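Local coordinates for protein haloacid dehalogenase-like hydrolase (Bacteroides thetaiotaomicron, PDB 2RBK) that probably acts as a magnesium-dependent phosphatase of the haloacid dehalogenase superfamily and binds vanadate beside magnesium in its active site, at residues T187-I192 with L219-I224; A4-I9 with D193-H198. All coordinates share one frame; numbering follows the deposited sequence. Where two conformers were deposited one is given.

Contact 1: T187-I192 with L219-I224; sequences TKQKGI and LRHAAI. With VN4 (oxido(dioxo)vanadium), chain C.
Helices 188-199 and 216-221 meet through a few side chains in the Rossmann-like core of this HAD-type hydrolase, where Q189 of the first lies over the imidazole of H221 of the second. CG of Q189 makes a CH-pi contact, 3.6 Å from the centroid of the H221 ring and 17° off the ring normal. The amide of Q189 continues over the same ring, its plane turned only 20° from that of the imidazole. CG of H221 is anti to the backbone N (chi1 -173°), which carries the ring out to Q189. NE2 of Q189 stands 3.4 Å from ND1 of H221, but it sits over the ring face and the angle is too poor for a hydrogen bond. NE2 of H221 is hydrogen-bonded to OD1 of D193, which should help hold the ring's rotation.

Deeper in the core, CD1 of I192 meets CB of A222 at 4.3 Å. A222 is where the chain leaves the helix and turns toward strand 224-227.

The start of helix 188-199 faces the active site. T187 is its N-cap, and its OG1 takes a weak bond from the backbone N of Q189. K188 runs extended to the vanadate and also bridges to D215. Its NZ donates to O3 of the vanadate at 3.1 Å.

Contact 2: A4-I9 with D193-H198; sequences ALFFDI and DEIIRH. With MG (magnesium ion), chain B; VN4 (oxido(dioxo)vanadium), chain C.
Strand 4-7 lies in the middle of the parallel part of the HAD core sheet, and helix 188-199 packs on one face of it. No backbone hydrogen bond joins 4-9 to 193-198; the contact is made by buried apolar side chains. F6 points from the strand toward the helix and presents the edge of its ring. CE2 of F6 is 3.8 Å from CG2 of I195, and CZ of F6 is 3.9 Å from CG2 of I196. Both methyl groups lie near the ring plane. CG2 of I195 is anti to its backbone N, which turns this branch to the phenyl edge. The side chains of F6 and I195 run antiparallel past one another, while I196 comes in crosswise. F40 of the neighbouring strand 38-42 also meets the F6 ring and touches I195.

Elsewhere on the helix, away from F6, R197 and E194 form a salt bridge.

Beyond the strand the chain enters the active site, where D8 begins the DxD pattern of the family. OD1 of D8 binds magnesium at 2.1 Å, and the backbone O of D10 and OD1 of D211 also bind this ion. O2 of the vanadate bridges to the same metal. The backbone N of I9 donates to O1 of the vanadate at 2.9 Å. OD2 of D8 is bound to the vanadium at 2.0 Å, across from water 1.

How the contacts relate
The centres of the two contacts are 8 Å apart, and both use helix 188-199. Contact 1 uses the N-terminal turn of the helix, and contact 2 the residues that follow. Along the chain the order is 4-9, 187-192, 193-198, 219-224, so the segments of the two contacts alternate. Together they join strand 4-7, helix 188-199 and helix 216-221 of one core domain. One junction is CG1 of I192 against CD2 of F6, at 3.8 Å. At the active site, NZ of K188 in contact 1 lies 2.9 Å from OD2 of D8 in contact 2. The start of the helix and the end of the strand thus both reach the same vanadate.

Contact 1: T187-I192 with L219-I224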
ATOM      1  N   THR A 187      -0.934  -4.104   8.911  1.00 10.99           N
ATOM      2  CA  THR A 187      -1.361  -2.897   8.241  1.00 10.48           C
ATOM      3  C   THR A 187      -0.163  -1.977   8.078  1.00 10.03           C
ATOM      4  O   THR A 187       0.918  -2.266   8.629  1.00 10.10           O
ATOM      5  CB  THR A 187      -2.483  -2.098   8.973  1.00 16.98           C
ATOM      6  OG1 THR A 187      -1.921  -1.467  10.074  1.00 23.05           O
ATOM      7  CG2 THR A 187      -3.592  -3.042   9.435  1.00 20.64           C
ATOM      8  N   LYS A 188      -0.329  -0.875   7.385  1.00  9.83           N
ATOM      9  CA  LYS A 188       0.835   0.011   7.236  1.00  9.67           C
ATOM     10  C   LYS A 188       1.379   0.513   8.563  1.00  9.23           C
ATOM     11  O   LYS A 188       2.564   0.869   8.633  1.00 11.27           O
ATOM     12  CB  LYS A 188       0.495   1.135   6.278  1.00  9.53           C
ATOM     13  CG  LYS A 188       0.260   0.701   4.851  1.00 10.39           C
ATOM     14  CD  LYS A 188      -0.156   1.815   3.962  1.00  9.66           C
ATOM     15  CE  LYS A 188      -0.574   1.304   2.576  1.00 11.04           C
ATOM     16  NZ  LYS A 188      -0.776   2.403   1.588  1.00 10.31           N
ATOM     17  N   GLN A 189       0.547   0.604   9.583  1.00  9.47           N
ATOM     18  CA  GLN A 189       1.029   0.968  10.932  1.00 10.18           C
ATOM     19  C   GLN A 189       2.102   0.027  11.422  1.00  9.45           C
ATOM     20  O   GLN A 189       3.107   0.440  12.033  1.00  9.28           O
ATOM     21  CB  GLN A 189      -0.137   1.004  11.941  1.00 13.79           C
ATOM     22  CG  GLN A 189       0.086   0.788  13.389  1.00 14.68           C
ATOM     23  CD  GLN A 189      -1.115   1.023  14.250  1.00 15.49           C
ATOM     24  OE1 GLN A 189      -2.200   1.316  13.729  1.00 18.63           O
ATOM     25  NE2 GLN A 189      -0.962   0.972  15.585  1.00 22.52           N
ATOM     26  N   LYS A 190       1.896  -1.301  11.237  1.00  9.78           N
ATOM     27  CA  LYS A 190       2.925  -2.304  11.567  1.00  9.53           C
ATOM     28  C   LYS A 190       4.179  -2.031  10.796  1.00  9.05           C
ATOM     29  O   LYS A 190       5.301  -2.143  11.309  1.00  9.11           O
ATOM     30  CB  LYS A 190       2.387  -3.714  11.238  1.00 10.75           C
ATOM     31  CG  LYS A 190       3.398  -4.858  11.311  1.00 10.54           C
ATOM     32  CD  LYS A 190       3.986  -5.059  12.646  1.00 10.61           C
ATOM     33  CE  LYS A 190       4.646  -6.457  12.745  1.00 10.33           C
ATOM     34  NZ  LYS A 190       5.348  -6.671  14.049  1.00 11.08           N
ATOM     35  N   GLY A 191       4.036  -1.687   9.501  1.00  9.06           N
ATOM     36  CA  GLY A 191       5.190  -1.373   8.692  1.00  9.26           C
ATOM     37  C   GLY A 191       5.998  -0.202   9.268  1.00  8.77           C
ATOM     38  O   GLY A 191       7.222  -0.279   9.323  1.00  8.86           O
ATOM     39  N   ILE A 192       5.303   0.855   9.695  1.00  8.01           N
ATOM     40  CA  ILE A 192       6.013   1.959  10.311  1.00  8.16           C
ATOM     41  C   ILE A 192       6.806   1.495  11.497  1.00  8.14           C
ATOM     42  O   ILE A 192       7.969   1.811  11.672  1.00  8.65           O
ATOM     43  CB  ILE A 192       5.038   3.109  10.712  1.00  8.39           C
ATOM     44  CG1 ILE A 192       4.557   3.815   9.442  1.00  9.24           C
ATOM     45  CG2 ILE A 192       5.712   4.048  11.688  1.00  9.38           C
ATOM     46  CD1 ILE A 192       3.601   4.982   9.673  1.00 11.07           C
ATOM     47  N   LEU A 219      -2.045   7.017   9.104  1.00  8.50           N
ATOM     48  CA  LEU A 219      -2.342   8.442   9.296  1.00  8.89           C
ATOM     49  C   LEU A 219      -2.559   8.721  10.796  1.00  8.76           C
ATOM     50  O   LEU A 219      -2.138   9.759  11.288  1.00  9.67           O
ATOM     51  CB  LEU A 219      -3.534   8.866   8.473  1.00  9.37           C
ATOM     52  CG  LEU A 219      -3.267   8.924   6.971  1.00  9.93           C
ATOM     53  CD1 LEU A 219      -4.535   9.079   6.143  1.00 11.69           C
ATOM     54  CD2 LEU A 219      -2.317  10.035   6.605  1.00 11.18           C
ATOM     55  N   ARG A 220      -3.247   7.809  11.480  1.00  9.34           N
ATOM     56  CA  ARG A 220      -3.493   7.956  12.905  0.54  9.96           C
ATOM     57  C   ARG A 220      -2.234   7.661  13.707  1.00  9.64           C
ATOM     58  O   ARG A 220      -1.991   8.274  14.744  1.00 11.31           O
ATOM     59  CB  ARG A 220      -4.678   7.077  13.320  0.54 11.97           C
ATOM     60  CG  ARG A 220      -6.011   7.572  12.804  0.54 14.29           C
ATOM     61  CD  ARG A 220      -7.217   6.925  13.476  0.54 18.33           C
ATOM     62  NE  ARG A 220      -8.471   7.414  12.907  0.54 21.69           N
ATOM     63  CZ  ARG A 220      -9.102   8.558  13.091  0.54 21.52           C
ATOM     64  NH1 ARG A 220      -8.541   9.438  13.939  0.54 24.55           N
ATOM     65  NH2 ARG A 220     -10.247   8.845  12.480  0.54 23.47           N
ATOM     66  N   HIS A 221      -1.425   6.676  13.283  1.00  9.69           N
ATOM     67  CA  HIS A 221      -0.311   6.182  14.068  1.00  9.47           C
ATOM     68  C   HIS A 221       0.912   7.041  13.993  1.00  9.10           C
ATOM     69  O   HIS A 221       1.627   7.229  15.016  1.00 10.33           O
ATOM     70  CB  HIS A 221       0.002   4.760  13.620  1.00 10.38           C
ATOM     71  CG  HIS A 221       1.036   4.037  14.453  1.00 10.16           C
ATOM     72  ND1 HIS A 221       0.837   3.806  15.796  1.00 12.39           N
ATOM     73  CD2 HIS A 221       2.215   3.450  14.053  1.00 11.51           C
ATOM     74  CE1 HIS A 221       1.913   3.109  16.198  1.00 13.54           C
ATOM     75  NE2 HIS A 221       2.716   2.879  15.195  1.00 12.41           N
ATOM     76  N   ALA A 222       1.252   7.551  12.819  1.00  9.02           N
ATOM     77  CA  ALA A 222       2.378   8.455  12.691  1.00  9.20           C
ATOM     78  C   ALA A 222       2.159   9.697  13.548  1.00  9.19           C
ATOM     79  O   ALA A 222       1.029  10.072  13.864  1.00  9.92           O
ATOM     80  CB  ALA A 222       2.584   8.849  11.240  1.00  9.77           C
ATOM     81  N   ALA A 223       3.255  10.370  13.946  1.00  9.27           N
ATOM     82  CA  ALA A 223       3.101  11.578  14.728  1.00  8.93           C
ATOM     83  C   ALA A 223       2.263  12.616  13.996  1.00  8.98           C
ATOM     84  O   ALA A 223       1.430  13.326  14.610  1.00 10.21           O
ATOM     85  CB  ALA A 223       4.449  12.128  15.180  1.00  9.54           C
ATOM     86  N   ILE A 224       2.498  12.756  12.706  1.00  8.91           N
ATOM     87  CA  ILE A 224       1.787  13.687  11.837  1.00  8.88           C
ATOM     88  C   ILE A 224       1.298  12.889  10.649  1.00  8.95           C
ATOM     89  O   ILE A 224       2.141  12.308   9.935  1.00  9.67           O
ATOM     90  CB  ILE A 224       2.633  14.868  11.422  1.00 10.17           C
ATOM     91  CG1 ILE A 224       3.129  15.679  12.636  1.00 12.18           C
ATOM     92  CG2 ILE A 224       1.854  15.741  10.427  1.00 12.76           C
ATOM     93  CD1 ILE A 224       4.213  16.677  12.320  1.00 14.48           C
TER
HETATM   94  V   VN4 C 601      -1.173   2.546  -2.103  1.00 15.22           V
HETATM   95  O1  VN4 C 601       0.303   2.621  -2.869  1.00 18.50           O
HETATM   96  O2  VN4 C 601      -2.538   3.489  -2.690  1.00 10.41           O
HETATM   97  O3  VN4 C 601      -1.746   1.127  -1.086  1.00 15.03           O
HETATM   98  O   HOH W   1      -1.421   1.024  -3.564  1.00 19.13           O

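Contact 2: A4-I9 with D193-H198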
ATOM      1  N   ALA A   4      11.431  10.573   9.667  1.00  9.17           N
ATOM      2  CA  ALA A   4      11.019   9.509   8.752  1.00  8.72           C
ATOM      3  C   ALA A   4       9.702   9.903   8.084  1.00  7.90           C
ATOM      4  O   ALA A   4       8.755  10.273   8.785  1.00  9.25           O
ATOM      5  CB  ALA A   4      10.863   8.199   9.471  1.00  9.44           C
ATOM      6  N   LEU A   5       9.678   9.826   6.776  1.00  7.90           N
ATOM      7  CA  LEU A   5       8.489  10.089   5.943  1.00  7.79           C
ATOM      8  C   LEU A   5       8.007   8.775   5.365  1.00  7.76           C
ATOM      9  O   LEU A   5       8.815   7.993   4.837  1.00  8.92           O
ATOM     10  CB  LEU A   5       8.851  11.004   4.799  1.00  8.52           C
ATOM     11  CG  LEU A   5       9.572  12.330   5.152  1.00  8.33           C
ATOM     12  CD1 LEU A   5       9.838  13.114   3.899  1.00 10.36           C
ATOM     13  CD2 LEU A   5       8.776  13.135   6.171  1.00 10.07           C
ATOM     14  N   PHE A   6       6.702   8.526   5.412  1.00  7.42           N
ATOM     15  CA  PHE A   6       6.094   7.335   4.892  1.00  7.92           C
ATOM     16  C   PHE A   6       5.049   7.707   3.847  1.00  7.37           C
ATOM     17  O   PHE A   6       4.062   8.348   4.191  1.00  8.57           O
ATOM     18  CB  PHE A   6       5.408   6.527   6.007  1.00  7.84           C
ATOM     19  CG  PHE A   6       6.419   6.039   7.012  1.00  7.82           C
ATOM     20  CD1 PHE A   6       6.780   6.755   8.144  1.00  8.26           C
ATOM     21  CD2 PHE A   6       7.053   4.807   6.793  1.00  7.81           C
ATOM     22  CE1 PHE A   6       7.732   6.285   9.010  1.00  9.53           C
ATOM     23  CE2 PHE A   6       8.020   4.335   7.663  1.00  8.49           C
ATOM     24  CZ  PHE A   6       8.336   5.075   8.784  1.00  9.05           C
ATOM     25  N   PHE A   7       5.292   7.309   2.609  1.00  7.60           N
ATOM     26  CA  PHE A   7       4.429   7.685   1.481  1.00  7.67           C
ATOM     27  C   PHE A   7       3.700   6.468   0.920  1.00  7.96           C
ATOM     28  O   PHE A   7       4.326   5.529   0.429  1.00  8.47           O
ATOM     29  CB  PHE A   7       5.234   8.273   0.354  1.00  8.40           C
ATOM     30  CG  PHE A   7       5.895   9.579   0.674  1.00  7.94           C
ATOM     31  CD1 PHE A   7       7.208   9.650   1.066  1.00  9.06           C
ATOM     32  CD2 PHE A   7       5.173  10.780   0.602  1.00  8.74           C
ATOM     33  CE1 PHE A   7       7.816  10.863   1.351  1.00  9.29           C
ATOM     34  CE2 PHE A   7       5.786  11.979   0.905  1.00  9.09           C
ATOM     35  CZ  PHE A   7       7.105  12.030   1.274  1.00  9.23           C
ATOM     36  N   ASP A   8       2.358   6.549   0.903  1.00  8.25           N
ATOM     37  CA  ASP A   8       1.602   5.714  -0.010  1.00  8.24           C
ATOM     38  C   ASP A   8       2.003   6.028  -1.441  1.00  8.38           C
ATOM     39  O   ASP A   8       2.487   7.112  -1.744  1.00  8.91           O
ATOM     40  CB  ASP A   8       0.123   6.000   0.199  1.00  8.53           C
ATOM     41  CG  ASP A   8      -0.791   5.272  -0.708  1.00  8.72           C
ATOM     42  OD1 ASP A   8      -1.666   5.932  -1.319  1.00 10.00           O
ATOM     43  OD2 ASP A   8      -0.656   4.021  -0.822  1.00 10.19           O
ATOM     44  N   ILE A   9       1.791   5.054  -2.344  1.00  8.44           N
ATOM     45  CA  ILE A   9       2.113   5.297  -3.749  1.00  9.20           C
ATOM     46  C   ILE A   9       0.849   5.821  -4.476  1.00  8.67           C
ATOM     47  O   ILE A   9       0.822   6.986  -4.909  1.00  9.66           O
ATOM     48  CB  ILE A   9       2.646   4.061  -4.498  1.00  9.76           C
ATOM     49  CG1 ILE A   9       3.901   3.515  -3.841  1.00  9.29           C
ATOM     50  CG2 ILE A   9       2.850   4.404  -5.945  1.00 12.38           C
ATOM     51  CD1 ILE A   9       4.330   2.169  -4.430  1.00  9.58           C
ATOM     52  N   ASP A 193       6.165   0.687  12.359  1.00  8.28           N
ATOM     53  CA  ASP A 193       6.839   0.217  13.568  1.00  9.28           C
ATOM     54  C   ASP A 193       8.100  -0.561  13.224  1.00  8.94           C
ATOM     55  O   ASP A 193       9.119  -0.413  13.879  1.00  9.69           O
ATOM     56  CB  ASP A 193       5.894  -0.654  14.379  1.00  9.87           C
ATOM     57  CG  ASP A 193       4.777   0.105  15.050  1.00 13.48           C
ATOM     58  OD1 ASP A 193       4.908   1.363  15.153  1.00 13.83           O
ATOM     59  OD2 ASP A 193       3.816  -0.586  15.464  1.00 18.63           O
ATOM     60  N   GLU A 194       8.030  -1.406  12.200  1.00  8.49           N
ATOM     61  CA  GLU A 194       9.199  -2.222  11.815  1.00  8.46           C
ATOM     62  C   GLU A 194      10.308  -1.363  11.250  1.00  8.28           C
ATOM     63  O   GLU A 194      11.472  -1.532  11.593  1.00  9.24           O
ATOM     64  CB  GLU A 194       8.751  -3.323  10.854  1.00  8.89           C
ATOM     65  CG  GLU A 194       7.827  -4.343  11.517  1.00  9.15           C
ATOM     66  CD  GLU A 194       8.494  -5.120  12.619  1.00  9.50           C
ATOM     67  OE1 GLU A 194       9.728  -5.332  12.536  1.00 10.57           O
ATOM     68  OE2 GLU A 194       7.790  -5.525  13.579  1.00 10.44           O
ATOM     69  N   ILE A 195       9.964  -0.418  10.380  1.00  7.93           N
ATOM     70  CA  ILE A 195      10.984   0.444   9.808  1.00  7.97           C
ATOM     71  C   ILE A 195      11.666   1.280  10.897  1.00  8.24           C
ATOM     72  O   ILE A 195      12.886   1.372  10.933  1.00  9.40           O
ATOM     73  CB  ILE A 195      10.387   1.353   8.738  1.00  8.30           C
ATOM     74  CG1 ILE A 195       9.993   0.547   7.457  1.00  8.98           C
ATOM     75  CG2 ILE A 195      11.261   2.560   8.408  1.00  9.15           C
ATOM     76  CD1 ILE A 195      11.166   0.117   6.599  1.00 10.04           C
ATOM     77  N   ILE A 196      10.879   1.902  11.777  1.00  8.83           N
ATOM     78  CA  ILE A 196      11.518   2.797  12.735  1.00  9.35           C
ATOM     79  C   ILE A 196      12.344   1.972  13.746  1.00 10.60           C
ATOM     80  O   ILE A 196      13.365   2.498  14.203  1.00 12.84           O
ATOM     81  CB  ILE A 196      10.530   3.771  13.413  1.00 10.38           C
ATOM     82  CG1 ILE A 196       9.570   3.110  14.365  1.00 10.29           C
ATOM     83  CG2 ILE A 196       9.877   4.624  12.343  1.00 10.08           C
ATOM     84  CD1 ILE A 196       8.573   4.088  14.986  1.00 12.61           C
ATOM     85  N   ARG A 197      11.912   0.758  14.070  1.00 10.92           N
ATOM     86  CA  ARG A 197      12.716  -0.169  14.922  1.00 11.87           C
ATOM     87  C   ARG A 197      14.069  -0.339  14.292  1.00 12.01           C
ATOM     88  O   ARG A 197      15.107  -0.300  14.967  1.00 12.92           O
ATOM     89  CB  ARG A 197      11.978  -1.519  15.046  1.00 13.04           C
ATOM     90  CG  ARG A 197      12.682  -2.659  15.727  1.00 13.25           C
ATOM     91  CD  ARG A 197      12.008  -4.016  15.665  1.00 12.31           C
ATOM     92  NE  ARG A 197      11.885  -4.512  14.286  1.00 13.65           N
ATOM     93  CZ  ARG A 197      12.854  -4.986  13.580  1.00 13.51           C
ATOM     94  NH1 ARG A 197      14.073  -5.058  14.121  1.00 17.81           N
ATOM     95  NH2 ARG A 197      12.655  -5.410  12.309  1.00 17.77           N
ATOM     96  N   HIS A 198      14.136  -0.563  12.964  1.00 12.11           N
ATOM     97  CA  HIS A 198      15.408  -0.798  12.300  1.00 11.77           C
ATOM     98  C   HIS A 198      16.342   0.407  12.344  1.00 12.26           C
ATOM     99  O   HIS A 198      17.571   0.267  12.466  1.00 13.93           O
ATOM    100  CB  HIS A 198      15.082  -1.203  10.855  1.00 13.11           C
ATOM    101  CG  HIS A 198      16.262  -1.541  10.047  1.00 12.92           C
ATOM    102  ND1 HIS A 198      16.865  -2.774  10.115  1.00 13.86           N
ATOM    103  CD2 HIS A 198      16.966  -0.837   9.113  1.00 14.87           C
ATOM    104  CE1 HIS A 198      17.864  -2.785   9.270  1.00 15.45           C
ATOM    105  NE2 HIS A 198      17.974  -1.638   8.653  1.00 15.14           N
TER
HETATM  106 MG    MG B 501      -3.399   5.296  -2.226  1.00  9.90          MG
HETATM  107  V   VN4 C 601      -1.173   2.546  -2.103  1.00 15.22           V
HETATM  108  O1  VN4 C 601       0.303   2.621  -2.869  1.00 18.50           O
HETATM  109  O2  VN4 C 601      -2.538   3.489  -2.690  1.00 10.41           O
HETATM  110  O3  VN4 C 601      -1.746   1.127  -1.086  1.00 15.03           O
HETATM  111  O   HOH W   2      -4.064   4.493  -0.409  1.00 10.58           O
HETATM  112  O   HOH W   3      -5.191   5.001  -3.243  1.00 11.48           O
HETATM  113  O   HOH W   1      -1.421   1.024  -3.564  1.00 19.13           O